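Local atomic coordinates of acyl-CoA dehydrogenase (PDB entry 2PG0), a protein that probably catalyses FAD-dependent dehydrogenation of acyl chains at the alpha-beta position, as an oxidoreductase of the acyl-CoA dehydrogenase family. Residues Met129-Ala134 against Asn140-Ala145; Gly156-Ile161 against Val171-Thr176. All coordinates share one frame; numbering follows the deposited sequence.

Contact 1. Residues Met129-Ala134 against Asn140-Ala145; sequences MTEPGA and NISTTA. With FAD (flavin-adenine dinucleotide), chain C.
The flat carboxylate of E131 is gripped by I141, S142 and T143. I141 lays its CB over one face, 3.5 Å from E131 CD, and the hydroxyl of T143 comes in over the opposite face, with OG1 2.6 Å from E131 OE2. At the outer edge two consecutive backbone amides divide the oxygens. S142 N gives an almost straight bond (178°) to E131 OE1 at 2.7 Å, and T143 N reaches E131 OE2 at 3.0 Å, both on the syn side and moderately out of plane. With an amide on each oxygen, the group's rotation is fixed. E131 gets there on an extended chain, its CG anti to the carbonyl carbon (chi1 -57°). A water bound to E131 OE1 at 2.6 Å adds a further donor. On the same side as its CB, I141 CG2 packs 3.6 Å from M129 O, and a type I turn from E131 to A134 folds the chain back. Just ahead of it, M129 N and T130 N both donate to FAD O2, and T130 OG1 donates to FAD N1 at 2.8 Å. This is the loop of the acyl-CoA dehydrogenase middle domain that holds the pyrimidine end of the flavin.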
# COMPACT_ATOMS: atom_id res chain seq x y z
N MET A 129 -33.25 -8.42 -0.35
CA MET A 129 -33.10 -7.48 0.76
C MET A 129 -32.97 -6.07 0.16
O MET A 129 -33.79 -5.18 0.42
CB MET A 129 -31.82 -7.79 1.58
CG MET A 129 -31.74 -9.13 2.33
SD MET A 129 -30.09 -9.45 3.07
CE MET A 129 -29.48 -10.71 1.97
N THR A 130 -31.95 -5.91 -0.69
CA THR A 130 -31.53 -4.62 -1.24
C THR A 130 -32.59 -3.91 -2.08
O THR A 130 -33.28 -4.53 -2.90
CB THR A 130 -30.22 -4.80 -2.05
OG1 THR A 130 -29.27 -5.50 -1.24
CG2 THR A 130 -29.63 -3.46 -2.48
N GLU A 131 -32.69 -2.59 -1.88
CA GLU A 131 -33.63 -1.74 -2.61
C GLU A 131 -32.88 -0.57 -3.26
O GLU A 131 -31.74 -0.29 -2.88
CB GLU A 131 -34.70 -1.23 -1.65
CG GLU A 131 -35.47 -2.35 -0.93
CD GLU A 131 -36.63 -1.84 -0.10
OE1 GLU A 131 -36.77 -0.60 0.04
OE2 GLU A 131 -37.41 -2.67 0.41
N PRO A 132 -33.50 0.10 -4.26
CA PRO A 132 -32.82 1.26 -4.85
C PRO A 132 -32.30 2.25 -3.81
O PRO A 132 -31.19 2.75 -3.95
CB PRO A 132 -33.91 1.89 -5.71
CG PRO A 132 -34.75 0.70 -6.13
CD PRO A 132 -34.80 -0.15 -4.90
N GLY A 133 -33.09 2.48 -2.75
CA GLY A 133 -32.75 3.46 -1.73
C GLY A 133 -31.89 3.00 -0.57
O GLY A 133 -31.38 3.82 0.20
N ALA A 134 -31.73 1.68 -0.42
CA ALA A 134 -31.02 1.12 0.72
C ALA A 134 -30.42 -0.26 0.44
O ALA A 134 -31.10 -1.17 -0.04
CB ALA A 134 -31.94 1.06 1.95
N ASN A 140 -33.48 0.52 6.73
CA ASN A 140 -34.19 1.60 6.05
C ASN A 140 -34.92 1.19 4.76
O ASN A 140 -35.35 2.04 3.97
CB ASN A 140 -33.23 2.77 5.76
CG ASN A 140 -33.94 4.06 5.43
OD1 ASN A 140 -34.91 4.44 6.09
ND2 ASN A 140 -33.47 4.75 4.40
N ILE A 141 -35.07 -0.12 4.54
CA ILE A 141 -35.86 -0.62 3.40
C ILE A 141 -37.31 -0.16 3.52
O ILE A 141 -37.82 0.03 4.63
CB ILE A 141 -35.79 -2.17 3.28
CG1 ILE A 141 -36.23 -2.85 4.59
CG2 ILE A 141 -34.39 -2.61 2.84
CD1 ILE A 141 -36.55 -4.34 4.43
N SER A 142 -37.98 0.04 2.38
CA SER A 142 -39.33 0.59 2.41
C SER A 142 -40.40 -0.26 1.71
O SER A 142 -41.57 0.14 1.65
CB SER A 142 -39.33 2.03 1.89
OG SER A 142 -38.97 2.07 0.52
N THR A 143 -40.02 -1.44 1.21
CA THR A 143 -41.00 -2.40 0.68
C THR A 143 -41.97 -2.75 1.80
O THR A 143 -41.56 -3.13 2.89
CB THR A 143 -40.33 -3.68 0.09
OG1 THR A 143 -39.52 -3.33 -1.04
CG2 THR A 143 -41.39 -4.69 -0.36
N THR A 144 -43.27 -2.59 1.53
CA THR A 144 -44.29 -2.85 2.54
C THR A 144 -45.10 -4.11 2.23
O THR A 144 -45.30 -4.46 1.07
CB THR A 144 -45.28 -1.67 2.69
OG1 THR A 144 -45.93 -1.42 1.44
CG2 THR A 144 -44.56 -0.41 3.14
N ALA A 145 -45.55 -4.77 3.29
CA ALA A 145 -46.49 -5.88 3.19
C ALA A 145 -47.63 -5.60 4.15
O ALA A 145 -47.45 -5.68 5.37
CB ALA A 145 -45.80 -7.20 3.52
PA FAD C . -24.69 1.76 -0.56
O1A FAD C . -25.50 2.89 -1.12
O2A FAD C . -25.28 1.15 0.68
O5B FAD C . -23.18 2.28 -0.27
C5B FAD C . -22.44 2.93 -1.29
C4B FAD C . -21.01 3.13 -0.78
O4B FAD C . -21.04 3.90 0.41
C3B FAD C . -20.37 1.79 -0.41
O3B FAD C . -18.99 1.78 -0.73
C2B FAD C . -20.50 1.73 1.09
O2B FAD C . -19.54 0.89 1.71
C1B FAD C . -20.37 3.21 1.45
N9A FAD C . -20.93 3.47 2.78
C8A FAD C . -22.25 3.41 3.16
N7A FAD C . -22.33 3.69 4.48
C5A FAD C . -21.08 3.93 4.94
C6A FAD C . -20.60 4.27 6.20
N6A FAD C . -21.43 4.28 7.25
N1A FAD C . -19.24 4.45 6.38
C2A FAD C . -18.36 4.31 5.32
N3A FAD C . -18.85 3.99 4.07
C4A FAD C . -20.19 3.80 3.89
N1 FAD C . -28.76 -7.84 -2.60
C2 FAD C . -29.70 -8.75 -2.15
O2 FAD C . -30.46 -8.44 -1.23
N3 FAD C . -29.79 -10.00 -2.75
C4 FAD C . -28.95 -10.34 -3.79
O4 FAD C . -29.05 -11.45 -4.32
C4X FAD C . -27.99 -9.43 -4.23
N5 FAD C . -27.13 -9.75 -5.27
C5X FAD C . -26.20 -8.84 -5.73
C6 FAD C . -25.38 -9.20 -6.79
C7 FAD C . -24.43 -8.29 -7.26
C7M FAD C . -23.55 -8.73 -8.40
C8 FAD C . -24.32 -7.02 -6.66
C8M FAD C . -23.32 -5.99 -7.12
C9 FAD C . -25.15 -6.67 -5.61
C9A FAD C . -26.10 -7.58 -5.13
N10 FAD C . -26.94 -7.25 -4.06
C10 FAD C . -27.89 -8.16 -3.63
C1' FAD C . -26.81 -5.93 -3.33
C2' FAD C . -25.53 -5.73 -2.50
O2' FAD C . -25.52 -6.44 -1.28
C3' FAD C . -25.41 -4.23 -2.22
O3' FAD C . -24.97 -3.63 -3.42
C4' FAD C . -24.47 -3.86 -1.07
O4' FAD C . -24.98 -4.28 0.19
C5' FAD C . -24.20 -2.36 -1.01
O5' FAD C . -25.41 -1.62 -1.02
P FAD C . -25.58 -0.44 -2.09
O1P FAD C . -25.27 -0.94 -3.48
O2P FAD C . -26.97 0.13 -2.00
O3P FAD C . -24.46 0.66 -1.71
O HOH W 1 -38.95 -0.34 -2.32
O HOH W 2 -35.75 1.81 -0.13

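Contact 2. Residues Gly156-Ile161 against Val171-Thr176; sequences GQKTFI and VVACKT. With FAD (flavin-adenine dinucleotide), chain C.
K158 lays the end of its side chain obliquely across V172, with K158 CE 3.9 Å from V172 CG1, and then hands its ammonium to the next residue. K158 NZ donates to A173 O at 2.8 Å, in the carbonyl plane and with a C=O...N angle of 154°. The chain bends once, at chi2 (-68°), and runs straight from there, which carries NZ across to the other strand. M129 O and E131 OE2 also bind this nitrogen, E131 as a salt bridge, so the buried charge has an anion and two carbonyls around it. Further along, the same strand turns a corner at the flavin. F160 has a left-handed backbone conformation there and places CD2 3.7 Å from C1' of the FAD ribityl chain, while T159 OG1 sits 3.7 Å above the plane of the F160 ring, over its centre. Y347 of the second subunit meets that ring edge-to-face. I161 brings CD1 to 3.7 Å from FAD N3. In the fold, K158 bridges two sheets: its strand 151-161 pairs with strand 216-220, whose F220 touches both K158 and V172, whereas strand 169-175 lies between strands 125-128 and 187-193.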
# COMPACT_ATOMS: atom_id res chain seq x y z
N GLY A 156 -43.28 -2.48 -3.48
CA GLY A 156 -41.87 -2.13 -3.35
C GLY A 156 -41.03 -2.60 -4.51
O GLY A 156 -41.55 -3.14 -5.49
N GLN A 157 -39.73 -2.39 -4.40
CA GLN A 157 -38.79 -2.72 -5.45
C GLN A 157 -37.53 -3.24 -4.79
O GLN A 157 -37.07 -2.69 -3.78
CB GLN A 157 -38.50 -1.50 -6.32
CG GLN A 157 -37.54 -1.73 -7.48
CD GLN A 157 -37.37 -0.49 -8.36
OE1 GLN A 157 -38.23 0.38 -8.39
NE2 GLN A 157 -36.26 -0.43 -9.09
N LYS A 158 -37.00 -4.33 -5.34
CA LYS A 158 -35.76 -4.92 -4.88
C LYS A 158 -34.77 -4.89 -6.03
O LYS A 158 -35.16 -4.99 -7.19
CB LYS A 158 -35.99 -6.36 -4.40
CG LYS A 158 -36.91 -6.47 -3.18
CD LYS A 158 -36.26 -5.88 -1.94
CE LYS A 158 -37.12 -6.06 -0.71
NZ LYS A 158 -36.56 -5.30 0.45
N THR A 159 -33.49 -4.74 -5.71
CA THR A 159 -32.50 -4.48 -6.74
C THR A 159 -31.28 -5.40 -6.57
O THR A 159 -31.00 -5.85 -5.46
CB THR A 159 -32.09 -2.99 -6.75
OG1 THR A 159 -31.21 -2.71 -7.85
CG2 THR A 159 -31.41 -2.63 -5.46
N PHE A 160 -30.60 -5.66 -7.68
CA PHE A 160 -29.42 -6.54 -7.72
C PHE A 160 -29.68 -7.98 -7.25
O PHE A 160 -28.85 -8.57 -6.57
CB PHE A 160 -28.26 -5.98 -6.87
CG PHE A 160 -27.93 -4.54 -7.13
CD1 PHE A 160 -27.58 -4.10 -8.40
CD2 PHE A 160 -27.90 -3.64 -6.07
CE1 PHE A 160 -27.24 -2.75 -8.62
CE2 PHE A 160 -27.57 -2.30 -6.28
CZ PHE A 160 -27.24 -1.86 -7.55
N ILE A 161 -30.82 -8.56 -7.61
CA ILE A 161 -31.18 -9.86 -7.06
C ILE A 161 -30.54 -11.01 -7.85
O ILE A 161 -30.83 -11.21 -9.03
CB ILE A 161 -32.73 -10.04 -6.93
CG1 ILE A 161 -33.33 -8.93 -6.06
CG2 ILE A 161 -33.09 -11.46 -6.39
CD1 ILE A 161 -32.57 -8.62 -4.74
N VAL A 171 -37.19 -15.22 -1.10
CA VAL A 171 -37.32 -14.77 0.28
C VAL A 171 -37.20 -13.23 0.30
O VAL A 171 -36.13 -12.68 0.03
CB VAL A 171 -36.27 -15.43 1.21
CG1 VAL A 171 -36.38 -14.87 2.63
CG2 VAL A 171 -36.43 -16.96 1.20
N VAL A 172 -38.31 -12.56 0.61
CA VAL A 172 -38.38 -11.09 0.51
C VAL A 172 -38.43 -10.42 1.89
O VAL A 172 -39.30 -10.73 2.71
CB VAL A 172 -39.58 -10.63 -0.36
CG1 VAL A 172 -39.63 -9.10 -0.48
CG2 VAL A 172 -39.51 -11.26 -1.76
N ALA A 173 -37.49 -9.50 2.13
CA ALA A 173 -37.51 -8.69 3.35
C ALA A 173 -38.40 -7.48 3.12
O ALA A 173 -38.18 -6.70 2.19
CB ALA A 173 -36.09 -8.26 3.74
N CYS A 174 -39.43 -7.33 3.95
CA CYS A 174 -40.39 -6.25 3.77
C CYS A 174 -40.86 -5.71 5.12
O CYS A 174 -40.69 -6.36 6.15
CB CYS A 174 -41.59 -6.74 2.96
SG CYS A 174 -42.26 -8.27 3.59
N LYS A 175 -41.42 -4.50 5.11
CA LYS A 175 -41.93 -3.91 6.34
C LYS A 175 -43.41 -4.22 6.51
O LYS A 175 -44.26 -3.67 5.81
CB LYS A 175 -41.65 -2.41 6.39
CG LYS A 175 -40.16 -2.07 6.56
CD LYS A 175 -39.98 -0.77 7.35
CE LYS A 175 -38.51 -0.37 7.45
NZ LYS A 175 -37.70 -1.37 8.19
N THR A 176 -43.70 -5.14 7.43
CA THR A 176 -45.08 -5.45 7.81
C THR A 176 -45.64 -4.39 8.78
O THR A 176 -46.86 -4.26 8.93
CB THR A 176 -45.21 -6.85 8.43
OG1 THR A 176 -44.12 -7.08 9.34
CG2 THR A 176 -45.18 -7.92 7.34
PA FAD C . -24.69 1.76 -0.56
O1A FAD C . -25.50 2.89 -1.12
O2A FAD C . -25.28 1.15 0.68
O5B FAD C . -23.18 2.28 -0.27
C5B FAD C . -22.44 2.93 -1.29
C4B FAD C . -21.01 3.13 -0.78
O4B FAD C . -21.04 3.90 0.41
C3B FAD C . -20.37 1.79 -0.41
O3B FAD C . -18.99 1.78 -0.73
C2B FAD C . -20.50 1.73 1.09
O2B FAD C . -19.54 0.89 1.71
C1B FAD C . -20.37 3.21 1.45
N9A FAD C . -20.93 3.47 2.78
C8A FAD C . -22.25 3.41 3.16
N7A FAD C . -22.33 3.69 4.48
C5A FAD C . -21.08 3.93 4.94
C6A FAD C . -20.60 4.27 6.20
N6A FAD C . -21.43 4.28 7.25
N1A FAD C . -19.24 4.45 6.38
C2A FAD C . -18.36 4.31 5.32
N3A FAD C . -18.85 3.99 4.07
C4A FAD C . -20.19 3.80 3.89
N1 FAD C . -28.76 -7.84 -2.60
C2 FAD C . -29.70 -8.75 -2.15
O2 FAD C . -30.46 -8.44 -1.23
N3 FAD C . -29.79 -10.00 -2.75
C4 FAD C . -28.95 -10.34 -3.79
O4 FAD C . -29.05 -11.45 -4.32
C4X FAD C . -27.99 -9.43 -4.23
N5 FAD C . -27.13 -9.75 -5.27
C5X FAD C . -26.20 -8.84 -5.73
C6 FAD C . -25.38 -9.20 -6.79
C7 FAD C . -24.43 -8.29 -7.26
C7M FAD C . -23.55 -8.73 -8.40
C8 FAD C . -24.32 -7.02 -6.66
C8M FAD C . -23.32 -5.99 -7.12
C9 FAD C . -25.15 -6.67 -5.61
C9A FAD C . -26.10 -7.58 -5.13
N10 FAD C . -26.94 -7.25 -4.06
C10 FAD C . -27.89 -8.16 -3.63
C1' FAD C . -26.81 -5.93 -3.33
C2' FAD C . -25.53 -5.73 -2.50
O2' FAD C . -25.52 -6.44 -1.28
C3' FAD C . -25.41 -4.23 -2.22
O3' FAD C . -24.97 -3.63 -3.42
C4' FAD C . -24.47 -3.86 -1.07
O4' FAD C . -24.98 -4.28 0.19
C5' FAD C . -24.20 -2.36 -1.01
O5' FAD C . -25.41 -1.62 -1.02
P FAD C . -25.58 -0.44 -2.09
O1P FAD C . -25.27 -0.94 -3.48
O2P FAD C . -26.97 0.13 -2.00
O3P FAD C . -24.46 0.66 -1.71

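Following the chain from the N terminus, strand 125-128 leads into contact 1, which closes a short loop through residues 135-139 and delivers the chain to strand 144-148. That strand and the next, 151-161, are antiparallel neighbours. Contact 2 then joins the second of them to strand 169-175 in the mixed sheet, across nine intervening residues. The two closures follow in series and neither encloses the other, yet their centres lie only about 6 Å apart. A probable backbone hydrogen bond from K175 N to T143 O and packing of E131 CG on Q157 O sew them together. Together they tie both sheets of the middle domain to one FAD, beside the second subunit.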